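PDB 2E7V: transmembrane protease, which probably cleaves peptide bonds as a membrane-anchored serine protease, and is represented here by its SEA domain, a module separate from the catalytic one. Local coordinates for residues L33-T42 with F54-L62; N15-N23 with L62-V70. One frame throughout, in Å; residues are numbered along the deposited sequence.

Overall arrangement
Both contacts are built on strand 54-65, an outermost strand of the mixed sheet, and both lie within the SEA domain. Interaction 1 lays helix 28-46 against most of that strand, near the centre of the molecule (centres about 6 Å apart). Interaction 2 sits about 16 Å away, centre to centre, where the strand turns through the hairpin into 68-78 and is met by residues 15-23. Along the chain, 15-23 comes first, then the helix, then the strand and hairpin, so interaction 2 brackets interaction 1. L62 serves both, and L33 CD2 meets V16 CG1 at 4.2 Å, making the apolar layer under the helix continuous with that at the hairpin end.

Interaction 1 of 2, residues L33-T42 with F54-L62; sequences LSERIEAMIT and FIRTHVVKL
V59 pushes its two methyls against the first turn of the helical segment, CG1 facing S34 OG at 3.5 Å and CG2 against I37 CG2 at 3.8 Å. The serine hydroxyl is already engaged, bonded to the carbonyl of Y30 one turn back. L62 continues the apolar row: its CD1 meets L33 CD2 at 3.9 Å and also lies beside S34 OG.

The polar grip comes from E38. With CG anti to its carbonyl carbon (chi1 -75°) and the chain extended beyond, the carboxylate reaches across to the strand, where V59 N donates to E38 OE1 at 2.8 Å. The bond is nearly straight (166°) and uses the anti lone pair of that oxygen. A water donates both to E38 OE1 and to V59 O, so side chain and strand backbone are joined twice.

Farther along, T57 CG2 packs against the bonded pair E38 O and T42 OG1, 3.6 Å from each, and also touches I41 CG2. T57 OG1 turns to V74 O on the neighbouring strand. T42 OG1 donates to E38 O at 2.7 Å, and T42 N approaches that carbonyl from the opposite face of its plane; the hydroxyl also accepts from a water held by T57 N. At the far end the F54 ring lies by T42, its CZ 4.0 Å from T42 OG1, and stacks on F45.

The axes of segments 33-42 and 54-62 run roughly antiparallel (147°) and approach to 7.7 Å, as expected of a helix packed on the sheet of an alpha/beta sandwich. Strand 54-65 is an outermost strand, and E38 and the two waters occupy backbone groups of V59 and T57; the chemistry implies an apolar seam with a polar margin tying the helix to the sheet edge.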
loop_
_atom_site.group_PDB
_atom_site.type_symbol
_atom_site.label_atom_id
_atom_site.label_comp_id
_atom_site.label_asym_id
_atom_site.label_seq_id
_atom_site.Cartn_x
_atom_site.Cartn_y
_atom_site.Cartn_z
ATOM N N LEU A 33 10.890 -4.542 -2.674
ATOM C CA LEU A 33 9.724 -3.766 -3.076
ATOM C C LEU A 33 8.600 -3.987 -2.046
ATOM O O LEU A 33 7.907 -3.042 -1.668
ATOM C CB LEU A 33 9.236 -4.176 -4.469
ATOM C CG LEU A 33 7.912 -3.509 -4.861
ATOM C CD1 LEU A 33 8.090 -1.992 -4.808
ATOM C CD2 LEU A 33 7.463 -3.966 -6.244
ATOM N N SER A 34 8.425 -5.231 -1.602
ATOM C CA SER A 34 7.396 -5.548 -0.608
ATOM C C SER A 34 7.684 -4.848 0.714
ATOM O O SER A 34 6.775 -4.369 1.391
ATOM C CB SER A 34 7.324 -7.062 -0.367
ATOM O OG SER A 34 6.647 -7.703 -1.428
ATOM N N GLU A 35 8.961 -4.783 1.066
ATOM C CA GLU A 35 9.384 -4.147 2.304
ATOM C C GLU A 35 9.153 -2.638 2.249
ATOM O O GLU A 35 8.737 -2.038 3.237
ATOM C CB GLU A 35 10.861 -4.461 2.555
ATOM C CG GLU A 35 11.478 -3.750 3.732
ATOM C CD GLU A 35 12.923 -4.158 3.925
ATOM O OE1 GLU A 35 13.167 -5.336 4.280
ATOM O OE2 GLU A 35 13.813 -3.305 3.709
ATOM N N ARG A 36 9.415 -2.029 1.093
ATOM C CA ARG A 36 9.219 -0.588 0.927
ATOM C C ARG A 36 7.733 -0.247 1.039
ATOM O O ARG A 36 7.345 0.726 1.701
ATOM C CB ARG A 36 9.767 -0.133 -0.431
ATOM C CG ARG A 36 9.447 1.317 -0.814
ATOM C CD ARG A 36 9.908 2.319 0.245
ATOM N NE ARG A 36 9.521 3.700 -0.071
ATOM C CZ ARG A 36 9.491 4.684 0.829
ATOM N NH1 ARG A 36 9.826 4.442 2.087
ATOM N NH2 ARG A 36 9.102 5.909 0.483
ATOM N N ILE A 37 6.906 -1.058 0.390
ATOM C CA ILE A 37 5.460 -0.869 0.419
ATOM C C ILE A 37 4.921 -1.016 1.851
ATOM O O ILE A 37 4.072 -0.222 2.293
ATOM C CB ILE A 37 4.769 -1.877 -0.546
ATOM C CG1 ILE A 37 5.056 -1.460 -1.994
ATOM C CG2 ILE A 37 3.256 -1.915 -0.290
ATOM C CD1 ILE A 37 4.712 -2.507 -3.029
ATOM N N GLU A 38 5.426 -2.011 2.577
ATOM C CA GLU A 38 5.003 -2.241 3.966
ATOM C C GLU A 38 5.431 -1.095 4.889
ATOM O O GLU A 38 4.700 -0.708 5.808
ATOM C CB GLU A 38 5.572 -3.578 4.475
ATOM C CG GLU A 38 4.837 -4.792 3.898
ATOM C CD GLU A 38 5.588 -6.107 4.061
ATOM O OE1 GLU A 38 5.113 -7.127 3.503
ATOM O OE2 GLU A 38 6.644 -6.122 4.742
ATOM N N ALA A 39 6.615 -0.547 4.631
ATOM C CA ALA A 39 7.129 0.563 5.421
ATOM C C ALA A 39 6.294 1.813 5.190
ATOM O O ALA A 39 6.011 2.561 6.125
ATOM C CB ALA A 39 8.575 0.839 5.044
ATOM N N MET A 40 5.914 2.039 3.939
ATOM C CA MET A 40 5.118 3.200 3.565
ATOM C C MET A 40 3.760 3.170 4.247
ATOM O O MET A 40 3.329 4.161 4.843
ATOM C CB MET A 40 4.948 3.265 2.040
ATOM C CG MET A 40 6.246 3.632 1.295
ATOM S SD MET A 40 6.056 3.769 -0.489
ATOM C CE MET A 40 4.985 5.200 -0.565
ATOM N N ILE A 41 3.080 2.036 4.153
ATOM C CA ILE A 41 1.766 1.889 4.769
ATOM C C ILE A 41 1.886 2.035 6.285
ATOM O O ILE A 41 1.076 2.729 6.917
ATOM C CB ILE A 41 1.135 0.520 4.399
ATOM C CG1 ILE A 41 0.751 0.523 2.916
ATOM C CG2 ILE A 41 -0.096 0.247 5.262
ATOM C CD1 ILE A 41 0.373 -0.855 2.373
ATOM N N THR A 42 2.905 1.409 6.863
ATOM C CA THR A 42 3.118 1.483 8.311
ATOM C C THR A 42 3.333 2.934 8.755
ATOM O O THR A 42 2.729 3.383 9.731
ATOM C CB THR A 42 4.331 0.624 8.748
ATOM O OG1 THR A 42 4.091 -0.751 8.400
ATOM C CG2 THR A 42 4.557 0.722 10.263
ATOM N N PHE A 54 -3.697 0.466 14.545
ATOM C CA PHE A 54 -2.941 -0.269 13.528
ATOM C C PHE A 54 -1.891 -1.184 14.166
ATOM O O PHE A 54 -1.095 -0.739 14.988
ATOM C CB PHE A 54 -2.272 0.722 12.560
ATOM C CG PHE A 54 -1.355 0.076 11.544
ATOM C CD1 PHE A 54 0.014 -0.032 11.788
ATOM C CD2 PHE A 54 -1.859 -0.426 10.346
ATOM C CE1 PHE A 54 0.872 -0.632 10.856
ATOM C CE2 PHE A 54 -1.007 -1.028 9.407
ATOM C CZ PHE A 54 0.360 -1.131 9.667
ATOM N N ILE A 55 -1.903 -2.464 13.803
ATOM C CA ILE A 55 -0.938 -3.411 14.354
ATOM C C ILE A 55 0.212 -3.648 13.394
ATOM O O ILE A 55 1.365 -3.408 13.741
ATOM C CB ILE A 55 -1.589 -4.769 14.705
ATOM C CG1 ILE A 55 -2.630 -4.566 15.808
ATOM C CG2 ILE A 55 -0.508 -5.755 15.205
ATOM C CD1 ILE A 55 -3.342 -5.826 16.217
ATOM N N ARG A 56 -0.099 -4.119 12.186
ATOM C CA ARG A 56 0.936 -4.357 11.187
ATOM C C ARG A 56 0.337 -4.677 9.822
ATOM O O ARG A 56 -0.855 -4.994 9.693
ATOM C CB ARG A 56 1.848 -5.507 11.620
ATOM C CG ARG A 56 1.121 -6.826 11.748
ATOM C CD ARG A 56 2.036 -7.964 12.161
ATOM N NE ARG A 56 1.245 -8.973 12.849
ATOM C CZ ARG A 56 1.002 -8.964 14.154
ATOM N NH1 ARG A 56 1.504 -8.004 14.913
ATOM N NH2 ARG A 56 0.235 -9.900 14.694
ATOM N N THR A 57 1.179 -4.598 8.801
ATOM C CA THR A 57 0.750 -4.865 7.437
ATOM C C THR A 57 1.744 -5.752 6.701
ATOM O O THR A 57 2.903 -5.903 7.106
ATOM C CB THR A 57 0.594 -3.553 6.655
ATOM O OG1 THR A 57 -0.012 -3.812 5.383
ATOM C CG2 THR A 57 1.955 -2.898 6.437
ATOM N N HIS A 58 1.283 -6.349 5.612
ATOM C CA HIS A 58 2.157 -7.193 4.826
ATOM C C HIS A 58 1.601 -7.465 3.449
ATOM O O HIS A 58 0.390 -7.653 3.262
ATOM C CB HIS A 58 2.444 -8.509 5.562
ATOM C CG HIS A 58 1.313 -9.490 5.545
ATOM N ND1 HIS A 58 1.322 -10.617 4.752
ATOM C CD2 HIS A 58 0.165 -9.544 6.261
ATOM C CE1 HIS A 58 0.230 -11.325 4.982
ATOM N NE2 HIS A 58 -0.490 -10.698 5.894
ATOM N N VAL A 59 2.509 -7.440 2.484
ATOM C CA VAL A 59 2.194 -7.700 1.095
ATOM C C VAL A 59 2.029 -9.222 0.991
ATOM O O VAL A 59 2.954 -9.976 1.298
ATOM C CB VAL A 59 3.358 -7.207 0.188
ATOM C CG1 VAL A 59 3.187 -7.713 -1.233
ATOM C CG2 VAL A 59 3.421 -5.684 0.213
ATOM N N VAL A 60 0.842 -9.671 0.588
ATOM C CA VAL A 60 0.585 -11.105 0.463
ATOM C C VAL A 60 1.105 -11.605 -0.872
ATOM O O VAL A 60 1.409 -12.784 -1.032
ATOM C CB VAL A 60 -0.913 -11.424 0.587
ATOM C CG1 VAL A 60 -1.421 -10.965 1.940
ATOM C CG2 VAL A 60 -1.677 -10.762 -0.522
ATOM N N LYS A 61 1.187 -10.702 -1.840
ATOM C CA LYS A 61 1.724 -11.047 -3.142
ATOM C C LYS A 61 1.731 -9.875 -4.101
ATOM O O LYS A 61 0.966 -8.912 -3.948
ATOM C CB LYS A 61 0.977 -12.235 -3.752
ATOM C CG LYS A 61 -0.227 -11.919 -4.593
ATOM C CD LYS A 61 -0.562 -13.136 -5.448
ATOM C CE LYS A 61 0.638 -13.551 -6.300
ATOM N NZ LYS A 61 0.400 -14.787 -7.110
ATOM N N LEU A 62 2.642 -9.950 -5.063
ATOM C CA LEU A 62 2.796 -8.929 -6.087
ATOM C C LEU A 62 2.288 -9.561 -7.359
ATOM O O LEU A 62 2.726 -10.644 -7.744
ATOM C CB LEU A 62 4.267 -8.544 -6.252
ATOM C CG LEU A 62 4.874 -7.842 -5.039
ATOM C CD1 LEU A 62 6.365 -7.594 -5.265
ATOM C CD2 LEU A 62 4.130 -6.529 -4.793
HETATM O O HOH W 1 5.870 -9.155 1.986
HETATM O O HOH W 2 3.754 -3.307 9.558
#

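Interaction 2 of 2, residues N15-N23 with L62-V70; sequences NVEYTEALN and LRKEGTGVV
Y18 lays its ring over K64, whose CB stands 3.3 Å from the centroid of the Y18 ring and almost on the normal (6°), a CH-pi contact. In Y18, CG stands opposite the backbone N (chi1 -172°), which carries the ring out over K64. The extended first part of the K64 chain takes CD past Y18 CD2; the bends beyond it lead NZ off to where only a weak, long cation-pi attraction remains. The tyrosine's opposite face is backed by L22 CB, offset toward the rim, while V69 CG2 comes at the edge, 3.8 Å from Y18 CB. V69 CG2 is also touched by L22 CD1 at 3.7 Å and, more loosely, by V16 CG1 at 4.2 Å.

Behind this shell, Y18 N donates to T67 O at 3.0 Å in a nearly straight bond (172°), fixing the backbone from which the ring extends; T67 is presented by the type II' turn from E65 to G68. Waters bridge V16 O with V69 N and L22 O with L62 O. N23 OD1 lies at the ring edge, in plane, suspiciously close to Y18 OH. With an alanine here, K64 CB would probably lose its ring partner and a gap would be likely to open between K64 and L22.

The chemistry thus implies that an aromatic plate, packed on both faces and tied through its backbone N-H, fastens the 15-23 connection onto the 62-70 beta hairpin.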
loop_
_atom_site.group_PDB
_atom_site.type_symbol
_atom_site.label_atom_id
_atom_site.label_comp_id
_atom_site.label_asym_id
_atom_site.label_seq_id
_atom_site.Cartn_x
_atom_site.Cartn_y
_atom_site.Cartn_z
ATOM N N ASN A 15 4.969 3.415 -11.107
ATOM C CA ASN A 15 6.347 3.576 -11.555
ATOM C C ASN A 15 7.288 2.376 -11.399
ATOM O O ASN A 15 8.503 2.547 -11.266
ATOM C CB ASN A 15 6.923 4.814 -10.857
ATOM C CG ASN A 15 5.984 6.015 -10.952
ATOM O OD1 ASN A 15 5.910 6.855 -10.045
ATOM N ND2 ASN A 15 5.262 6.101 -12.063
ATOM N N VAL A 16 6.733 1.168 -11.406
ATOM C CA VAL A 16 7.554 -0.038 -11.301
ATOM C C VAL A 16 7.129 -1.026 -12.383
ATOM O O VAL A 16 5.964 -1.422 -12.462
ATOM C CB VAL A 16 7.408 -0.737 -9.930
ATOM C CG1 VAL A 16 8.329 -1.944 -9.870
ATOM C CG2 VAL A 16 7.719 0.223 -8.811
ATOM N N GLU A 17 8.070 -1.408 -13.236
ATOM C CA GLU A 17 7.758 -2.364 -14.285
ATOM C C GLU A 17 7.809 -3.751 -13.673
ATOM O O GLU A 17 8.666 -4.034 -12.838
ATOM C CB GLU A 17 8.774 -2.269 -15.428
ATOM C CG GLU A 17 8.556 -3.300 -16.532
ATOM C CD GLU A 17 9.565 -3.173 -17.670
ATOM O OE1 GLU A 17 9.605 -4.074 -18.530
ATOM O OE2 GLU A 17 10.312 -2.173 -17.704
ATOM N N TYR A 18 6.884 -4.610 -14.071
ATOM C CA TYR A 18 6.873 -5.972 -13.564
ATOM C C TYR A 18 7.951 -6.747 -14.326
ATOM O O TYR A 18 7.934 -6.788 -15.551
ATOM C CB TYR A 18 5.505 -6.622 -13.798
ATOM C CG TYR A 18 5.357 -7.965 -13.130
ATOM C CD1 TYR A 18 4.874 -8.072 -11.820
ATOM C CD2 TYR A 18 5.736 -9.131 -13.787
ATOM C CE1 TYR A 18 4.779 -9.317 -11.186
ATOM C CE2 TYR A 18 5.648 -10.373 -13.163
ATOM C CZ TYR A 18 5.170 -10.462 -11.868
ATOM O OH TYR A 18 5.089 -11.698 -11.264
ATOM N N THR A 19 8.892 -7.340 -13.601
ATOM C CA THR A 19 9.978 -8.115 -14.208
ATOM C C THR A 19 9.910 -9.538 -13.655
ATOM O O THR A 19 9.226 -9.771 -12.667
ATOM C CB THR A 19 11.334 -7.499 -13.862
ATOM O OG1 THR A 19 11.472 -7.413 -12.434
ATOM C CG2 THR A 19 11.446 -6.103 -14.461
ATOM N N GLU A 20 10.617 -10.486 -14.272
ATOM C CA GLU A 20 10.574 -11.877 -13.809
ATOM C C GLU A 20 10.892 -12.066 -12.335
ATOM O O GLU A 20 10.271 -12.891 -11.656
ATOM C CB GLU A 20 11.511 -12.752 -14.640
ATOM C CG GLU A 20 10.946 -13.082 -15.991
ATOM C CD GLU A 20 9.613 -13.788 -15.875
ATOM O OE1 GLU A 20 9.608 -15.012 -15.618
ATOM O OE2 GLU A 20 8.572 -13.113 -16.023
ATOM N N ALA A 21 11.865 -11.315 -11.839
ATOM C CA ALA A 21 12.239 -11.414 -10.440
ATOM C C ALA A 21 11.014 -11.281 -9.545
ATOM O O ALA A 21 10.995 -11.820 -8.443
ATOM C CB ALA A 21 13.258 -10.334 -10.087
ATOM N N LEU A 22 9.990 -10.572 -10.015
ATOM C CA LEU A 22 8.793 -10.382 -9.198
ATOM C C LEU A 22 7.883 -11.603 -9.115
ATOM O O LEU A 22 6.941 -11.616 -8.325
ATOM C CB LEU A 22 8.001 -9.157 -9.678
ATOM C CG LEU A 22 8.738 -7.812 -9.561
ATOM C CD1 LEU A 22 7.743 -6.675 -9.735
ATOM C CD2 LEU A 22 9.431 -7.707 -8.199
ATOM N N ASN A 23 8.182 -12.633 -9.911
ATOM C CA ASN A 23 7.398 -13.871 -9.920
ATOM C C ASN A 23 7.644 -14.700 -8.668
ATOM O O ASN A 23 6.826 -15.542 -8.286
ATOM C CB ASN A 23 7.784 -14.748 -11.118
ATOM C CG ASN A 23 7.103 -14.341 -12.396
ATOM O OD1 ASN A 23 6.301 -13.411 -12.424
ATOM N ND2 ASN A 23 7.413 -15.047 -13.471
ATOM N N LEU A 62 2.642 -9.950 -5.063
ATOM C CA LEU A 62 2.796 -8.929 -6.087
ATOM C C LEU A 62 2.288 -9.561 -7.359
ATOM O O LEU A 62 2.726 -10.644 -7.744
ATOM C CB LEU A 62 4.267 -8.544 -6.252
ATOM C CG LEU A 62 4.874 -7.842 -5.039
ATOM C CD1 LEU A 62 6.365 -7.594 -5.265
ATOM C CD2 LEU A 62 4.130 -6.529 -4.793
ATOM N N ARG A 63 1.349 -8.900 -8.006
ATOM C CA ARG A 63 0.802 -9.448 -9.222
ATOM C C ARG A 63 1.103 -8.541 -10.380
ATOM O O ARG A 63 1.348 -7.346 -10.218
ATOM C CB ARG A 63 -0.718 -9.668 -9.082
ATOM C CG ARG A 63 -1.066 -10.820 -8.154
ATOM C CD ARG A 63 -2.569 -11.076 -8.038
ATOM N NE ARG A 63 -3.275 -9.961 -7.412
ATOM C CZ ARG A 63 -3.851 -8.963 -8.074
ATOM N NH1 ARG A 63 -3.816 -8.930 -9.401
ATOM N NH2 ARG A 63 -4.473 -7.998 -7.407
ATOM N N LYS A 64 1.111 -9.135 -11.558
ATOM C CA LYS A 64 1.349 -8.401 -12.779
ATOM C C LYS A 64 0.011 -8.104 -13.443
ATOM O O LYS A 64 -0.803 -9.001 -13.649
ATOM C CB LYS A 64 2.229 -9.235 -13.712
ATOM C CG LYS A 64 2.079 -8.912 -15.187
ATOM C CD LYS A 64 2.923 -9.853 -16.042
ATOM C CE LYS A 64 2.673 -11.314 -15.674
ATOM N NZ LYS A 64 1.214 -11.638 -15.615
ATOM N N GLU A 65 -0.225 -6.833 -13.738
ATOM C CA GLU A 65 -1.434 -6.397 -14.427
ATOM C C GLU A 65 -0.913 -5.518 -15.552
ATOM O O GLU A 65 -0.306 -4.472 -15.301
ATOM C CB GLU A 65 -2.356 -5.598 -13.498
ATOM C CG GLU A 65 -3.126 -6.471 -12.513
ATOM C CD GLU A 65 -4.283 -5.745 -11.844
ATOM O OE1 GLU A 65 -5.022 -6.401 -11.080
ATOM O OE2 GLU A 65 -4.456 -4.529 -12.078
ATOM N N GLY A 66 -1.140 -5.946 -16.791
ATOM C CA GLY A 66 -0.624 -5.198 -17.921
ATOM C C GLY A 66 0.872 -5.431 -17.839
ATOM O O GLY A 66 1.318 -6.578 -17.841
ATOM N N THR A 67 1.647 -4.358 -17.752
ATOM C CA THR A 67 3.096 -4.478 -17.622
ATOM C C THR A 67 3.483 -3.900 -16.271
ATOM O O THR A 67 4.650 -3.933 -15.878
ATOM C CB THR A 67 3.843 -3.697 -18.715
ATOM O OG1 THR A 67 3.462 -2.315 -18.667
ATOM C CG2 THR A 67 3.532 -4.276 -20.082
ATOM N N GLY A 68 2.482 -3.366 -15.571
ATOM C CA GLY A 68 2.698 -2.782 -14.260
ATOM C C GLY A 68 2.535 -3.785 -13.132
ATOM O O GLY A 68 2.284 -4.967 -13.368
ATOM N N VAL A 69 2.663 -3.309 -11.898
ATOM C CA VAL A 69 2.555 -4.167 -10.727
ATOM C C VAL A 69 1.407 -3.792 -9.791
ATOM O O VAL A 69 1.089 -2.614 -9.614
ATOM C CB VAL A 69 3.873 -4.115 -9.901
ATOM C CG1 VAL A 69 3.803 -5.100 -8.729
ATOM C CG2 VAL A 69 5.070 -4.400 -10.805
ATOM N N VAL A 70 0.780 -4.806 -9.202
ATOM C CA VAL A 70 -0.289 -4.595 -8.231
ATOM C C VAL A 70 0.083 -5.417 -7.013
ATOM O O VAL A 70 0.501 -6.568 -7.144
ATOM C CB VAL A 70 -1.661 -5.069 -8.727
ATOM C CG1 VAL A 70 -2.636 -5.116 -7.552
ATOM C CG2 VAL A 70 -2.187 -4.129 -9.779
HETATM O O HOH W 3 3.440 -0.610 -12.276
HETATM O O HOH W 4 4.458 -12.705 -7.716
#